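Local atomic coordinates of esterase (Sinorhizobium meliloti 1021, PDB entry 4TX1), a protein that probably hydrolyses acetyl and aryl esters as a carbohydrate acetylesterase of the SGNH-hydrolase family. Residues Ser22-Tyr27 / Asp39-Val44. Residues are numbered along the deposited sequence; the frame is centred on the assembly and turned at random.
Sequences SLTWGY and DRWPSV
The indole of Trp41 meets Thr24 along its pyrrole edge, where Leu23 O also lies near the ring plane, while one face carries CD of the neighbouring Pro42, offset toward the rim. Trp41 NE1 donates to Thr24 OG1 at 2.9 Å; the bond is bent, 142° at the hydrogen, and the hydroxyl sits somewhat out of the ring plane. Threonine suits this place by offering two different branches: with OG1 beside its own backbone N (chi1 -60°), the hydroxyl takes the indole N-H, and CG2 packs 4.0 Å from Pro42 CG. A phenylalanine in place of Trp41 would probably leave the Thr24 hydroxyl without its N-H donor in a buried setting.

In the three-layer alpha/beta fold of SGNH hydrolases, the 22-25 helix follows the first strand, 14-20, and opens with Ser22, the probable nucleophile of a Ser-His-Asp triad with His202 and Asp199. The contact therefore sets the start of helix 41-49 against the turn just behind that serine, while the Trp41 indole also packs on Val96 and Met98 of strand 94-98 and on Val211 and Leu215 of helix 205-223.

A bridging water completes the polar join: it accepts from Trp41 N and donates to Leu23 O and Thr24 O, linking the first turn of helix 41-49 to two successive carbonyls of helix 22-25. Arg40, at the N-cap position, runs its extended chain past the helix end, with CD 3.5 Å from Trp25 O; its NE is bonded to His35 O, and Trp25 O accepts from Arg34. Gly26 faces this chain without a side chain because, at phi 103°, a beta carbon would press on the preceding carbonyl and lie only 3.1 Å from Arg40 CG.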
loop_
_atom_site.group_PDB
_atom_site.type_symbol
_atom_site.label_atom_id
_atom_site.label_comp_id
_atom_site.label_asym_id
_atom_site.label_seq_id
_atom_site.Cartn_x
_atom_site.Cartn_y
_atom_site.Cartn_z
ATOM N N SER A 22 -7.904 -7.550 21.365
ATOM C CA SER A 22 -9.265 -7.977 21.773
ATOM C C SER A 22 -9.319 -8.002 23.319
ATOM O O SER A 22 -10.433 -7.837 23.853
ATOM C CB SER A 22 -9.619 -9.337 21.250
ATOM O OG SER A 22 -8.795 -10.327 21.872
ATOM N N LEU A 23 -8.196 -8.090 23.986
ATOM C CA LEU A 23 -8.214 -7.982 25.440
ATOM C C LEU A 23 -8.613 -6.592 25.910
ATOM O O LEU A 23 -9.134 -6.477 26.963
ATOM C CB LEU A 23 -6.864 -8.327 26.043
ATOM C CG LEU A 23 -6.576 -9.780 26.197
ATOM C CD1 LEU A 23 -6.922 -10.622 25.045
ATOM C CD2 LEU A 23 -5.171 -10.053 26.634
ATOM N N THR A 24 -8.314 -5.552 25.131
ATOM C CA THR A 24 -8.669 -4.203 25.403
ATOM C C THR A 24 -10.030 -3.849 24.844
ATOM O O THR A 24 -10.766 -3.106 25.485
ATOM C CB THR A 24 -7.564 -3.270 24.850
ATOM O OG1 THR A 24 -6.341 -3.609 25.498
ATOM C CG2 THR A 24 -7.821 -1.813 25.049
ATOM N N TRP A 25 -10.364 -4.406 23.649
ATOM C CA TRP A 25 -11.732 -4.316 23.113
ATOM C C TRP A 25 -12.719 -4.856 24.164
ATOM O O TRP A 25 -13.768 -4.285 24.373
ATOM C CB TRP A 25 -11.851 -5.119 21.830
ATOM C CG TRP A 25 -13.155 -5.020 21.107
ATOM C CD1 TRP A 25 -13.576 -3.963 20.413
ATOM C CD2 TRP A 25 -14.159 -6.013 20.981
ATOM N NE1 TRP A 25 -14.781 -4.211 19.828
ATOM C CE2 TRP A 25 -15.177 -5.472 20.175
ATOM C CE3 TRP A 25 -14.297 -7.320 21.456
ATOM C CZ2 TRP A 25 -16.314 -6.174 19.825
ATOM C CZ3 TRP A 25 -15.446 -8.057 21.077
ATOM C CH2 TRP A 25 -16.431 -7.467 20.283
ATOM N N GLY A 26 -12.355 -5.980 24.761
ATOM C CA GLY A 26 -13.227 -6.644 25.776
ATOM C C GLY A 26 -13.960 -7.861 25.182
ATOM O O GLY A 26 -15.161 -7.957 25.180
ATOM N N TYR A 27 -13.202 -8.839 24.722
ATOM C CA TYR A 27 -13.759 -10.061 24.151
ATOM C C TYR A 27 -14.269 -11.077 25.172
ATOM O O TYR A 27 -13.546 -11.555 25.977
ATOM C CB TYR A 27 -12.782 -10.736 23.166
ATOM C CG TYR A 27 -13.447 -11.759 22.293
ATOM C CD1 TYR A 27 -13.925 -11.424 21.059
ATOM C CD2 TYR A 27 -13.595 -13.066 22.691
ATOM C CE1 TYR A 27 -14.585 -12.333 20.277
ATOM C CE2 TYR A 27 -14.240 -13.984 21.897
ATOM C CZ TYR A 27 -14.739 -13.605 20.696
ATOM O OH TYR A 27 -15.376 -14.466 19.873
ATOM N N ASP A 39 -16.974 -3.098 32.364
ATOM C CA ASP A 39 -16.046 -4.174 32.646
ATOM C C ASP A 39 -14.726 -4.169 31.825
ATOM O O ASP A 39 -13.825 -4.959 32.088
ATOM C CB ASP A 39 -16.717 -5.535 32.507
ATOM C CG ASP A 39 -17.950 -5.687 33.482
ATOM O OD1 ASP A 39 -17.884 -5.001 34.540
ATOM O OD2 ASP A 39 -18.871 -6.443 33.124
ATOM N N ARG A 40 -14.655 -3.284 30.825
ATOM C CA ARG A 40 -13.439 -3.182 30.011
ATOM C C ARG A 40 -12.347 -2.478 30.841
ATOM O O ARG A 40 -12.630 -1.534 31.561
ATOM C CB ARG A 40 -13.759 -2.445 28.729
ATOM C CG ARG A 40 -14.860 -3.126 27.966
ATOM C CD ARG A 40 -15.347 -2.301 26.748
ATOM N NE ARG A 40 -16.636 -2.761 26.317
ATOM C CZ ARG A 40 -17.473 -2.085 25.547
ATOM N NH1 ARG A 40 -17.076 -0.884 25.115
ATOM N NH2 ARG A 40 -18.666 -2.538 25.291
ATOM N N TRP A 41 -11.088 -2.856 30.680
ATOM C CA TRP A 41 -10.060 -2.329 31.541
ATOM C C TRP A 41 -9.822 -0.866 31.459
ATOM O O TRP A 41 -9.665 -0.189 32.452
ATOM C CB TRP A 41 -8.797 -3.164 31.484
ATOM C CG TRP A 41 -7.896 -2.998 30.247
ATOM C CD1 TRP A 41 -7.773 -3.885 29.223
ATOM C CD2 TRP A 41 -6.953 -1.953 30.013
ATOM N NE1 TRP A 41 -6.806 -3.423 28.313
ATOM C CE2 TRP A 41 -6.315 -2.236 28.763
ATOM C CE3 TRP A 41 -6.636 -0.756 30.669
ATOM C CZ2 TRP A 41 -5.344 -1.376 28.204
ATOM C CZ3 TRP A 41 -5.655 0.079 30.118
ATOM C CH2 TRP A 41 -5.026 -0.238 28.915
ATOM N N PRO A 42 -9.943 -0.251 30.240
ATOM C CA PRO A 42 -9.806 1.184 30.232
ATOM C C PRO A 42 -10.923 1.951 30.991
ATOM O O PRO A 42 -10.689 3.018 31.553
ATOM C CB PRO A 42 -9.916 1.550 28.742
ATOM C CG PRO A 42 -9.374 0.329 28.098
ATOM C CD PRO A 42 -10.028 -0.824 28.887
ATOM N N SER A 43 -12.132 1.400 30.986
ATOM C CA SER A 43 -13.281 1.941 31.725
ATOM C C SER A 43 -13.055 1.866 33.237
ATOM O O SER A 43 -13.337 2.878 33.938
ATOM C CB SER A 43 -14.544 1.143 31.429
ATOM O OG SER A 43 -14.862 1.283 30.018
ATOM N N VAL A 44 -12.583 0.713 33.678
ATOM C CA VAL A 44 -12.226 0.533 35.121
ATOM C C VAL A 44 -11.149 1.521 35.562
ATOM O O VAL A 44 -11.282 2.216 36.612
ATOM C CB VAL A 44 -11.826 -0.890 35.434
ATOM C CG1 VAL A 44 -11.205 -0.914 36.850
ATOM C CG2 VAL A 44 -13.007 -1.846 35.133
HETATM O O HOH W 1 -11.033 -4.383 28.058
#